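Local coordinates for peptidyl tryptophan dihydroxylase (Pseudomonas putida, PDB 7CTQ), which uses bound FAD to dihydroxylate a peptidyl tryptophan, a step essential for making the tryptophylquinone cofactor of quinohemoprotein amine dehydrogenase, at residues A[186-189]-A[193-196]; A[123-128]-A[133-138]; A[363-368]-A[372-377]. All coordinates share one frame; numbering follows the deposited sequence.

Contact 1: residues A[186-189]-A[193-196]; sequences MARL and RCYW
L189 lays its CD1 methyl against the R193 side chain, 3.4 Å from NE of R193 and also near its CB and NH2, so an apolar branch lies beside the charged group at the turn end of this hairpin. The bend of R193 at chi3 brings the guanidinium obliquely past CD1 of L189; the charge itself is met by D191 through NE and by D90 through NH2. The backbones beneath run antiparallel, their axes 4.6 Å apart. A187 and Y195 form the hydrogen-bonded pair: the amide of A187 reaches the carbonyl of Y195 at 2.9 Å (N to O), from 31° out of the carbonyl plane, while the return bond from N of Y195 to O of A187 is the more bent one at the hydrogen (135°). A shorter bond follows at the turn, 2.7 Å from N of L189 to O of R193, nearly in line with that C=O. On one face M186, R188, C194 and W196 line up. CB of M186 sits 3.9 Å from CD1 of W196, and its sulfur lies at the edge of the five-membered ring, SD 5.4 Å from the W196 ring centroid, a Met-aromatic contact. M186 holds CG between its backbone N and carbonyl carbon (chi1 61°), and the bend at chi3 brings CE back near CD1 of W196. Farther along, CG of R188 packs on SG of C194 at 3.7 Å. A187 and Y195 occupy the other face, where the Y195 side chain comes within about 5 Å of the FAD. Strands 173-179 and 158-166 flank the hairpin within its sheet, and helices 208-220 and 223-228 pack over the M186 and W196 face.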
ATOM      1  N   MET A 186     -10.173   0.615 -17.585  1.00 42.56           N
ATOM      2  CA  MET A 186     -10.234   1.747 -18.503  1.00 50.43           C
ATOM      3  C   MET A 186     -11.079   2.872 -17.919  1.00 47.96           C
ATOM      4  O   MET A 186     -12.027   2.634 -17.163  1.00 47.40           O
ATOM      5  CB  MET A 186     -10.796   1.334 -19.873  1.00 38.15           C
ATOM      6  CG  MET A 186     -12.201   0.786 -19.801  1.00 46.13           C
ATOM      7  SD  MET A 186     -12.670  -0.073 -21.303  1.00 47.88           S
ATOM      8  CE  MET A 186     -12.188  -1.762 -20.926  1.00 45.95           C
ATOM      9  N   ALA A 187     -10.734   4.106 -18.295  1.00 43.90           N
ATOM     10  CA  ALA A 187     -11.423   5.274 -17.771  1.00 48.09           C
ATOM     11  C   ALA A 187     -11.439   6.392 -18.806  1.00 45.52           C
ATOM     12  O   ALA A 187     -10.525   6.526 -19.624  1.00 44.83           O
ATOM     13  CB  ALA A 187     -10.770   5.777 -16.482  1.00 50.01           C
ATOM     14  N   ARG A 188     -12.481   7.214 -18.733  1.00 51.64           N
ATOM     15  CA  ARG A 188     -12.617   8.387 -19.584  1.00 51.88           C
ATOM     16  C   ARG A 188     -13.025   9.555 -18.700  1.00 50.13           C
ATOM     17  O   ARG A 188     -14.103   9.530 -18.099  1.00 52.23           O
ATOM     18  CB  ARG A 188     -13.650   8.141 -20.685  1.00 51.43           C
ATOM     19  CG  ARG A 188     -13.807   9.269 -21.669  1.00 55.67           C
ATOM     20  CD  ARG A 188     -15.076   9.078 -22.458  1.00 60.41           C
ATOM     21  NE  ARG A 188     -15.172  10.047 -23.543  1.00 72.28           N
ATOM     22  CZ  ARG A 188     -16.197  10.118 -24.381  1.00 74.78           C
ATOM     23  NH1 ARG A 188     -17.213   9.271 -24.250  1.00 74.52           N
ATOM     24  NH2 ARG A 188     -16.207  11.032 -25.348  1.00 71.89           N
ATOM     25  N   LEU A 189     -12.156  10.556 -18.593  1.00 45.93           N
ATOM     26  CA  LEU A 189     -12.430  11.683 -17.721  1.00 48.89           C
ATOM     27  C   LEU A 189     -13.421  12.638 -18.386  1.00 66.02           C
ATOM     28  O   LEU A 189     -13.728  12.534 -19.579  1.00 55.39           O
ATOM     29  CB  LEU A 189     -11.139  12.413 -17.363  1.00 51.05           C
ATOM     30  CG  LEU A 189     -10.122  11.635 -16.529  1.00 50.20           C
ATOM     31  CD1 LEU A 189      -8.778  12.340 -16.565  1.00 60.24           C
ATOM     32  CD2 LEU A 189     -10.612  11.505 -15.108  1.00 58.53           C
ATOM     33  N   ARG A 193      -9.900  13.114 -21.395  1.00 50.69           N
ATOM     34  CA  ARG A 193      -8.710  12.276 -21.274  1.00 54.09           C
ATOM     35  C   ARG A 193      -9.110  10.818 -21.089  1.00 45.90           C
ATOM     36  O   ARG A 193     -10.043  10.502 -20.348  1.00 48.65           O
ATOM     37  CB  ARG A 193      -7.837  12.741 -20.107  1.00 51.91           C
ATOM     38  CG  ARG A 193      -6.968  13.954 -20.437  1.00 65.15           C
ATOM     39  CD  ARG A 193      -6.036  14.322 -19.288  1.00 70.00           C
ATOM     40  NE  ARG A 193      -6.766  14.664 -18.071  1.00 67.94           N
ATOM     41  CZ  ARG A 193      -6.219  15.268 -17.020  1.00 76.31           C
ATOM     42  NH1 ARG A 193      -4.935  15.602 -17.038  1.00 76.69           N
ATOM     43  NH2 ARG A 193      -6.956  15.541 -15.953  1.00 74.50           N
ATOM     44  N   CYS A 194      -8.415   9.929 -21.791  1.00 46.98           N
ATOM     45  CA  CYS A 194      -8.765   8.517 -21.815  1.00 41.77           C
ATOM     46  C   CYS A 194      -7.582   7.675 -21.369  1.00 43.96           C
ATOM     47  O   CYS A 194      -6.416   8.031 -21.584  1.00 42.28           O
ATOM     48  CB  CYS A 194      -9.214   8.078 -23.202  1.00 42.95           C
ATOM     49  SG  CYS A 194     -10.717   8.884 -23.734  1.00 47.58           S
ATOM     50  N   TYR A 195      -7.915   6.531 -20.772  0.52 42.91           N
ATOM     51  CA  TYR A 195      -6.983   5.664 -20.063  0.52 40.54           C
ATOM     52  C   TYR A 195      -7.389   4.221 -20.317  0.52 36.13           C
ATOM     53  O   TYR A 195      -8.571   3.881 -20.215  0.52 39.46           O
ATOM     54  CB  TYR A 195      -7.010   5.985 -18.558  0.52 44.57           C
ATOM     55  CG  TYR A 195      -6.028   5.223 -17.686  0.52 48.21           C
ATOM     56  CD1 TYR A 195      -4.889   5.845 -17.184  0.52 56.45           C
ATOM     57  CD2 TYR A 195      -6.259   3.900 -17.333  0.52 45.66           C
ATOM     58  CE1 TYR A 195      -3.996   5.160 -16.366  0.52 59.86           C
ATOM     59  CE2 TYR A 195      -5.369   3.208 -16.523  0.52 52.12           C
ATOM     60  CZ  TYR A 195      -4.238   3.841 -16.050  0.52 52.53           C
ATOM     61  OH  TYR A 195      -3.356   3.154 -15.251  0.52 63.75           O
ATOM     62  N   TRP A 196      -6.423   3.376 -20.667  1.00 34.73           N
ATOM     63  CA  TRP A 196      -6.688   1.945 -20.766  1.00 41.28           C
ATOM     64  C   TRP A 196      -5.429   1.206 -20.346  1.00 38.96           C
ATOM     65  O   TRP A 196      -4.330   1.514 -20.824  1.00 39.16           O
ATOM     66  CB  TRP A 196      -7.105   1.544 -22.182  1.00 40.09           C
ATOM     67  CG  TRP A 196      -7.331   0.067 -22.426  1.00 33.88           C
ATOM     68  CD1 TRP A 196      -8.511  -0.612 -22.324  1.00 35.03           C
ATOM     69  CD2 TRP A 196      -6.356  -0.887 -22.867  1.00 32.35           C
ATOM     70  NE1 TRP A 196      -8.330  -1.937 -22.665  1.00 32.82           N
ATOM     71  CE2 TRP A 196      -7.014  -2.125 -23.008  1.00 27.71           C
ATOM     72  CE3 TRP A 196      -4.989  -0.812 -23.157  1.00 33.39           C
ATOM     73  CZ2 TRP A 196      -6.352  -3.277 -23.421  1.00 30.01           C
ATOM     74  CZ3 TRP A 196      -4.334  -1.960 -23.564  1.00 32.79           C
ATOM     75  CH2 TRP A 196      -5.012  -3.168 -23.694  1.00 27.57           C
TER

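Contact 2: residues A[123-128]-A[133-138]; sequences HGIRLD and LQADFL
A β-hairpin, strand 123-127 with strand 132-135, sets H123 opposite A135 and I125 opposite L133 as antiparallel hydrogen-bonded pairs. N of H123 meets O of A135 at 2.6 Å in the carbonyl plane, and N of A135 returns to O of H123 at 2.9 Å, on a lone pair. I125 and L133 exchange a second pair of bonds, each donor tilted 21° from the carbonyl plane. The H123 ring lies flat beneath L138: CB of L138 stands 3.7 Å from the H123 ring centroid and 8° off its normal, a CH-pi contact, while the carbonyl oxygen of A135 meets the ring at its edge. CG of H123 is anti to the carbonyl carbon (chi1 -68°), which puts the imidazole out from the sheet face, under CB of L138, and NE2 makes a weak hydrogen bond to the carbonyl of D256. Replacing the imidazole with the methyl of an alanine is likely to leave CB of L138 without the ring it packs on and the D256 carbonyl without this weak donor. The hairpin forms one margin of the mixed sheet that carries the Rossmann-type FAD-binding part of the chain, 132-135 being its outermost strand; after D136 the chain turns into strand 137-140, which pairs beside strand 8-11 farther across the same sheet. L138 thus faces back over the hairpin, its CD1 pressed tightly on CD1 of I125 at 3.4 Å. I125 CD1 also lies 3.9 Å from CB of A135, and V9 and L11 of strand 8-11 complete this apolar layer. Near the turn, CD1 of L127 touches CD1 of L133 at 3.7 Å, both leucines also packing on V34.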
ATOM      1  N   HIS A 123      23.341  11.459   5.362  1.00 57.55           N
ATOM      2  CA  HIS A 123      22.881  11.114   4.026  1.00 68.73           C
ATOM      3  C   HIS A 123      23.193  12.260   3.077  1.00 71.69           C
ATOM      4  O   HIS A 123      22.809  13.406   3.334  1.00 64.31           O
ATOM      5  CB  HIS A 123      21.381  10.821   4.023  1.00 67.67           C
ATOM      6  CG  HIS A 123      21.021   9.576   4.762  1.00 60.65           C
ATOM      7  ND1 HIS A 123      20.872   8.358   4.136  1.00 59.34           N
ATOM      8  CD2 HIS A 123      20.795   9.355   6.077  1.00 60.07           C
ATOM      9  CE1 HIS A 123      20.570   7.440   5.034  1.00 54.91           C
ATOM     10  NE2 HIS A 123      20.514   8.019   6.220  1.00 58.36           N
ATOM     11  N   GLY A 124      23.888  11.949   1.988  1.00 70.32           N
ATOM     12  CA  GLY A 124      24.179  12.944   0.980  1.00 66.89           C
ATOM     13  C   GLY A 124      23.254  12.827  -0.209  1.00 66.53           C
ATOM     14  O   GLY A 124      23.508  12.046  -1.130  1.00 71.70           O
ATOM     15  N   ILE A 125      22.177  13.601  -0.201  1.00 65.11           N
ATOM     16  CA  ILE A 125      21.159  13.535  -1.243  1.00 61.48           C
ATOM     17  C   ILE A 125      21.527  14.525  -2.331  1.00 75.15           C
ATOM     18  O   ILE A 125      21.366  15.738  -2.166  1.00 71.27           O
ATOM     19  CB  ILE A 125      19.762  13.826  -0.688  1.00 72.11           C
ATOM     20  CG1 ILE A 125      19.641  13.286   0.738  1.00 65.17           C
ATOM     21  CG2 ILE A 125      18.696  13.243  -1.605  1.00 69.31           C
ATOM     22  CD1 ILE A 125      18.288  13.494   1.325  1.00 61.94           C
ATOM     23  N   ARG A 126      21.994  14.001  -3.455  1.00 76.78           N
ATOM     24  CA  ARG A 126      22.467  14.803  -4.568  1.00 82.36           C
ATOM     25  C   ARG A 126      21.370  14.850  -5.625  1.00 74.31           C
ATOM     26  O   ARG A 126      20.885  13.802  -6.066  1.00 75.34           O
ATOM     27  CB  ARG A 126      23.772  14.210  -5.102  1.00 84.32           C
ATOM     28  CG  ARG A 126      24.888  14.275  -4.041  1.00 85.05           C
ATOM     29  CD  ARG A 126      26.003  13.250  -4.241  1.00 86.96           C
ATOM     30  NE  ARG A 126      27.012  13.720  -5.181  1.00 90.83           N
ATOM     31  CZ  ARG A 126      27.037  13.395  -6.469  1.00101.38           C
ATOM     32  NH1 ARG A 126      26.114  12.580  -6.965  1.00 86.84           N
ATOM     33  NH2 ARG A 126      27.988  13.878  -7.259  1.00107.14           N
ATOM     34  N   LEU A 127      20.953  16.060  -5.991  1.00 73.72           N
ATOM     35  CA  LEU A 127      19.857  16.291  -6.919  1.00 76.68           C
ATOM     36  C   LEU A 127      20.389  16.560  -8.323  1.00 82.67           C
ATOM     37  O   LEU A 127      21.561  16.899  -8.516  1.00 80.37           O
ATOM     38  CB  LEU A 127      18.998  17.470  -6.450  1.00 75.34           C
ATOM     39  CG  LEU A 127      17.705  17.142  -5.703  1.00 77.35           C
ATOM     40  CD1 LEU A 127      17.998  16.665  -4.282  1.00 65.74           C
ATOM     41  CD2 LEU A 127      16.782  18.351  -5.692  1.00 76.82           C
ATOM     42  N   ASP A 128      19.495  16.418  -9.308  1.00 80.02           N
ATOM     43  CA  ASP A 128      19.880  16.578 -10.710  1.00 83.16           C
ATOM     44  C   ASP A 128      20.441  17.964 -11.004  1.00 88.74           C
ATOM     45  O   ASP A 128      21.340  18.102 -11.842  1.00 82.37           O
ATOM     46  CB  ASP A 128      18.679  16.292 -11.612  1.00 86.73           C
ATOM     47  CG  ASP A 128      18.822  14.998 -12.386  1.00 93.62           C
ATOM     48  OD1 ASP A 128      17.798  14.512 -12.910  1.00 98.57           O
ATOM     49  OD2 ASP A 128      19.954  14.483 -12.499  1.00 87.27           O
ATOM     50  N   LEU A 133      21.608  18.024  -0.498  1.00 76.52           N
ATOM     51  CA  LEU A 133      20.903  18.192   0.765  1.00 74.72           C
ATOM     52  C   LEU A 133      21.371  17.134   1.754  1.00 74.54           C
ATOM     53  O   LEU A 133      21.378  15.939   1.439  1.00 76.64           O
ATOM     54  CB  LEU A 133      19.390  18.114   0.562  1.00 72.90           C
ATOM     55  CG  LEU A 133      18.863  19.029  -0.551  1.00 84.71           C
ATOM     56  CD1 LEU A 133      17.552  18.517  -1.146  1.00 73.58           C
ATOM     57  CD2 LEU A 133      18.712  20.465  -0.047  1.00 82.77           C
ATOM     58  N   GLN A 134      21.778  17.577   2.941  1.00 77.73           N
ATOM     59  CA  GLN A 134      22.271  16.677   3.976  1.00 76.87           C
ATOM     60  C   GLN A 134      21.105  16.210   4.840  1.00 75.33           C
ATOM     61  O   GLN A 134      20.261  17.018   5.242  1.00 73.98           O
ATOM     62  CB  GLN A 134      23.334  17.364   4.837  1.00 74.81           C
ATOM     63  CG  GLN A 134      24.013  16.438   5.853  1.00 80.06           C
ATOM     64  CD  GLN A 134      23.456  16.573   7.270  1.00 75.06           C
ATOM     65  OE1 GLN A 134      22.453  17.257   7.503  1.00 77.86           O
ATOM     66  NE2 GLN A 134      24.105  15.907   8.221  1.00 77.29           N
ATOM     67  N   ALA A 135      21.055  14.907   5.113  1.00 74.92           N
ATOM     68  CA  ALA A 135      20.015  14.322   5.948  1.00 59.89           C
ATOM     69  C   ALA A 135      20.654  13.518   7.064  1.00 54.68           C
ATOM     70  O   ALA A 135      21.540  12.695   6.813  1.00 59.90           O
ATOM     71  CB  ALA A 135      19.077  13.429   5.132  1.00 57.93           C
ATOM     72  N   ASP A 136      20.218  13.777   8.300  1.00 55.02           N
ATOM     73  CA  ASP A 136      20.528  12.880   9.406  1.00 53.02           C
ATOM     74  C   ASP A 136      19.650  11.638   9.375  1.00 53.36           C
ATOM     75  O   ASP A 136      20.071  10.576   9.853  1.00 43.24           O
ATOM     76  CB  ASP A 136      20.355  13.598  10.742  1.00 56.60           C
ATOM     77  CG  ASP A 136      21.412  14.662  10.972  1.00 70.02           C
ATOM     78  OD1 ASP A 136      22.617  14.317  11.002  1.00 66.91           O
ATOM     79  OD2 ASP A 136      21.030  15.844  11.106  1.00 65.83           O
ATOM     80  N   PHE A 137      18.436  11.765   8.826  1.00 48.85           N
ATOM     81  CA  PHE A 137      17.506  10.653   8.656  1.00 54.41           C
ATOM     82  C   PHE A 137      16.807  10.761   7.310  1.00 45.24           C
ATOM     83  O   PHE A 137      16.279  11.822   6.956  1.00 46.95           O
ATOM     84  CB  PHE A 137      16.451  10.602   9.770  1.00 47.58           C
ATOM     85  CG  PHE A 137      15.743   9.273   9.853  1.00 42.82           C
ATOM     86  CD1 PHE A 137      14.734   8.949   8.953  1.00 42.50           C
ATOM     87  CD2 PHE A 137      16.123   8.334  10.802  1.00 43.96           C
ATOM     88  CE1 PHE A 137      14.096   7.708   9.018  1.00 41.42           C
ATOM     89  CE2 PHE A 137      15.491   7.092  10.875  1.00 44.48           C
ATOM     90  CZ  PHE A 137      14.486   6.781   9.982  1.00 33.07           C
ATOM     91  N   LEU A 138      16.769   9.649   6.583  1.00 43.77           N
ATOM     92  CA  LEU A 138      16.197   9.591   5.247  1.00 41.07           C
ATOM     93  C   LEU A 138      14.945   8.713   5.231  1.00 47.34           C
ATOM     94  O   LEU A 138      14.993   7.550   5.641  1.00 46.91           O
ATOM     95  CB  LEU A 138      17.233   9.048   4.261  1.00 43.07           C
ATOM     96  CG  LEU A 138      16.820   9.061   2.792  1.00 44.78           C
ATOM     97  CD1 LEU A 138      16.975  10.467   2.279  1.00 56.69           C
ATOM     98  CD2 LEU A 138      17.668   8.089   1.981  1.00 51.93           C
TER

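Contact 3: residues A[363-368]-A[372-377]; sequences RPVLRD and DEAEVV
V365 and V376 each place CG1 anti to the carbonyl carbon (chi1 -58° and -56°), and from the two paired strands these CG1 methyls come together at 3.6 Å. The second methyl of V376, CG2, is directed instead at R363, lying 3.6 Å from CG of R363 and as near to its CB. R363 crosses V376 at about a right angle; its bend at chi2 carries the guanidinium on to E361, with NE in a salt bridge, and to the carbonyl of P383 through NH1. On that face CB of A374 packs against both methyls of V365, 4.0 Å from CG2 of V365. W387 packs on V365, A374 and V376. Two pairs of backbone bonds hold the strands in register. N of R363 reaches O of A374 at 3.0 Å. The return bond, from N of A374 to O of R363, is 3.1 Å long. In the V365 and D372 pair, N of V365 comes to O of D372 from above the carbonyl plane, while N of D372 meets O of V365 at 2.8 Å. The D372 carboxylate folds back on its own strand: OD1 takes the amide of E373 on its anti lone pair and also meets R298 in a salt bridge. On the reverse face, CG of E373 rests by the carbonyl of R363, and P364 packs on Q304 and F305 of the long helix 299-327. The paired exchanges are those of an antiparallel β-hairpin, here a two-stranded sheet of its own, and the 115° between strand directions shows its strong twist.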
ATOM      1  N   ARG A 363       8.027  -9.293  22.494  1.00 31.55           N
ATOM      2  CA  ARG A 363       7.928  -8.829  21.119  1.00 32.02           C
ATOM      3  C   ARG A 363       7.848  -7.315  21.128  1.00 31.17           C
ATOM      4  O   ARG A 363       7.543  -6.714  22.163  1.00 32.60           O
ATOM      5  CB  ARG A 363       6.691  -9.411  20.410  1.00 34.32           C
ATOM      6  CG  ARG A 363       6.678 -10.935  20.307  1.00 31.78           C
ATOM      7  CD  ARG A 363       7.724 -11.444  19.323  1.00 39.26           C
ATOM      8  NE  ARG A 363       7.512 -12.860  18.994  1.00 41.81           N
ATOM      9  CZ  ARG A 363       6.757 -13.267  17.975  1.00 39.46           C
ATOM     10  NH1 ARG A 363       6.150 -12.363  17.210  1.00 32.99           N
ATOM     11  NH2 ARG A 363       6.608 -14.562  17.715  1.00 37.65           N
ATOM     12  N   PRO A 364       8.114  -6.666  19.986  1.00 30.35           N
ATOM     13  CA  PRO A 364       7.953  -5.205  19.898  1.00 33.62           C
ATOM     14  C   PRO A 364       6.504  -4.761  20.062  1.00 42.23           C
ATOM     15  O   PRO A 364       5.581  -5.378  19.524  1.00 34.15           O
ATOM     16  CB  PRO A 364       8.456  -4.876  18.482  1.00 31.22           C
ATOM     17  CG  PRO A 364       9.321  -6.032  18.093  1.00 36.69           C
ATOM     18  CD  PRO A 364       8.738  -7.232  18.780  1.00 33.38           C
ATOM     19  N   VAL A 365       6.320  -3.642  20.777  1.00 31.08           N
ATOM     20  CA  VAL A 365       5.020  -3.012  21.011  1.00 31.72           C
ATOM     21  C   VAL A 365       5.176  -1.502  20.864  1.00 35.85           C
ATOM     22  O   VAL A 365       6.284  -0.969  20.923  1.00 36.88           O
ATOM     23  CB  VAL A 365       4.450  -3.341  22.407  1.00 37.94           C
ATOM     24  CG1 VAL A 365       4.308  -4.836  22.596  1.00 34.04           C
ATOM     25  CG2 VAL A 365       5.353  -2.774  23.497  1.00 42.03           C
ATOM     26  N   LEU A 366       4.049  -0.810  20.685  1.00 41.27           N
ATOM     27  CA  LEU A 366       4.001   0.654  20.648  1.00 41.26           C
ATOM     28  C   LEU A 366       3.497   1.196  21.976  1.00 38.78           C
ATOM     29  O   LEU A 366       2.407   0.834  22.413  1.00 30.54           O
ATOM     30  CB  LEU A 366       3.081   1.153  19.535  1.00 37.22           C
ATOM     31  CG  LEU A 366       3.687   1.480  18.179  1.00 53.36           C
ATOM     32  CD1 LEU A 366       4.689   0.406  17.798  1.00 51.72           C
ATOM     33  CD2 LEU A 366       2.619   1.640  17.096  1.00 43.07           C
ATOM     34  N   ARG A 367       4.287   2.064  22.613  0.51 36.21           N
ATOM     35  CA  ARG A 367       3.864   2.746  23.835  0.51 33.94           C
ATOM     36  C   ARG A 367       4.388   4.173  23.808  0.51 36.15           C
ATOM     37  O   ARG A 367       5.593   4.386  23.629  0.51 32.45           O
ATOM     38  CB  ARG A 367       4.357   2.027  25.100  0.51 37.66           C
ATOM     39  CG  ARG A 367       3.932   2.724  26.407  0.51 39.62           C
ATOM     40  CD  ARG A 367       4.317   1.925  27.667  0.51 43.66           C
ATOM     41  NE  ARG A 367       3.703   2.464  28.888  0.51 39.24           N
ATOM     42  CZ  ARG A 367       3.945   2.008  30.118  0.51 43.34           C
ATOM     43  NH1 ARG A 367       4.787   0.999  30.300  0.51 43.84           N
ATOM     44  NH2 ARG A 367       3.344   2.554  31.170  0.51 38.33           N
ATOM     45  N   ASP A 368       3.480   5.142  23.967  1.00 32.28           N
ATOM     46  CA  ASP A 368       3.836   6.561  24.116  1.00 35.21           C
ATOM     47  C   ASP A 368       4.711   7.057  22.965  1.00 34.29           C
ATOM     48  O   ASP A 368       5.659   7.835  23.151  1.00 27.52           O
ATOM     49  CB  ASP A 368       4.498   6.814  25.480  1.00 38.25           C
ATOM     50  CG  ASP A 368       3.534   6.588  26.656  1.00 41.65           C
ATOM     51  OD1 ASP A 368       2.331   6.902  26.499  1.00 49.72           O
ATOM     52  OD2 ASP A 368       3.962   6.087  27.728  1.00 43.96           O
ATOM     53  N   ASP A 372       8.727  -0.180  22.078  1.00 35.53           N
ATOM     54  CA  ASP A 372       9.308  -0.782  23.263  1.00 42.04           C
ATOM     55  C   ASP A 372       9.193  -2.281  23.073  1.00 32.97           C
ATOM     56  O   ASP A 372       8.975  -2.755  21.955  1.00 36.30           O
ATOM     57  CB  ASP A 372       8.585  -0.291  24.527  1.00 40.28           C
ATOM     58  CG  ASP A 372       9.478  -0.280  25.767  1.00 51.58           C
ATOM     59  OD1 ASP A 372      10.228  -1.263  25.997  1.00 47.29           O
ATOM     60  OD2 ASP A 372       9.421   0.719  26.534  1.00 63.06           O
ATOM     61  N   GLU A 373       9.328  -3.030  24.151  1.00 37.10           N
ATOM     62  CA  GLU A 373       9.266  -4.474  24.114  1.00 36.55           C
ATOM     63  C   GLU A 373       8.433  -4.905  25.311  1.00 44.69           C
ATOM     64  O   GLU A 373       8.539  -4.307  26.386  1.00 38.76           O
ATOM     65  CB  GLU A 373      10.674  -5.068  24.167  1.00 44.45           C
ATOM     66  CG  GLU A 373      10.787  -6.488  23.713  1.00 49.12           C
ATOM     67  CD  GLU A 373      12.154  -7.079  24.036  1.00 57.35           C
ATOM     68  OE1 GLU A 373      12.737  -6.687  25.071  1.00 61.88           O
ATOM     69  OE2 GLU A 373      12.640  -7.933  23.260  1.00 60.51           O
ATOM     70  N   ALA A 374       7.584  -5.911  25.123  1.00 36.64           N
ATOM     71  CA  ALA A 374       6.774  -6.397  26.229  1.00 32.01           C
ATOM     72  C   ALA A 374       6.411  -7.839  25.956  1.00 36.93           C
ATOM     73  O   ALA A 374       6.459  -8.302  24.815  1.00 30.30           O
ATOM     74  CB  ALA A 374       5.503  -5.553  26.432  1.00 34.77           C
ATOM     75  N   GLU A 375       6.083  -8.557  27.026  1.00 33.32           N
ATOM     76  CA  GLU A 375       5.503  -9.883  26.883  1.00 36.15           C
ATOM     77  C   GLU A 375       4.128  -9.737  26.247  1.00 34.67           C
ATOM     78  O   GLU A 375       3.270  -9.017  26.765  1.00 38.53           O
ATOM     79  CB  GLU A 375       5.408 -10.584  28.237  1.00 36.47           C
ATOM     80  CG  GLU A 375       6.757 -11.071  28.763  1.00 42.04           C
ATOM     81  CD  GLU A 375       6.631 -12.277  29.686  1.00 52.22           C
ATOM     82  OE1 GLU A 375       7.672 -12.884  30.008  1.00 62.38           O
ATOM     83  OE2 GLU A 375       5.492 -12.616  30.095  1.00 47.88           O
ATOM     84  N   VAL A 376       3.935 -10.371  25.097  1.00 35.67           N
ATOM     85  CA  VAL A 376       2.656 -10.352  24.403  1.00 33.36           C
ATOM     86  C   VAL A 376       2.255 -11.798  24.189  1.00 28.91           C
ATOM     87  O   VAL A 376       3.030 -12.720  24.440  1.00 33.08           O
ATOM     88  CB  VAL A 376       2.721  -9.593  23.058  1.00 28.26           C
ATOM     89  CG1 VAL A 376       3.229  -8.161  23.281  1.00 31.50           C
ATOM     90  CG2 VAL A 376       3.636 -10.330  22.096  1.00 29.97           C
ATOM     91  N   VAL A 377       1.028 -11.996  23.727  1.00 28.82           N
ATOM     92  CA  VAL A 377       0.515 -13.339  23.468  1.00 26.44           C
ATOM     93  C   VAL A 377       0.460 -13.544  21.958  1.00 29.70           C
ATOM     94  O   VAL A 377      -0.248 -12.816  21.258  1.00 31.25           O
ATOM     95  CB  VAL A 377      -0.857 -13.550  24.112  1.00 28.71           C
ATOM     96  CG1 VAL A 377      -1.356 -14.961  23.788  1.00 26.97           C
ATOM     97  CG2 VAL A 377      -0.754 -13.319  25.628  1.00 31.32           C
TER

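From the N terminus, the chain closes three short loops in series, none nested in or crossing another. Contact 2 comes first, joining two strands at the margin of the Rossmann-type sheet and taking in the start of strand 137-140, which lies farther across that sheet. Contact 1 closes next, linking strands 182-188 and 193-201 in the second mixed sheet, near the FAD; its centre is 38 Å from that of contact 2. Helix 299-327 then intervenes before contact 3 closes a separate two-stranded sheet, ahead of the C-terminal helices. Contacts 1 and 3 lie on opposite sides of the chain's centre, while contacts 2 and 3 approach to about 14 Å between nearest atoms without touching.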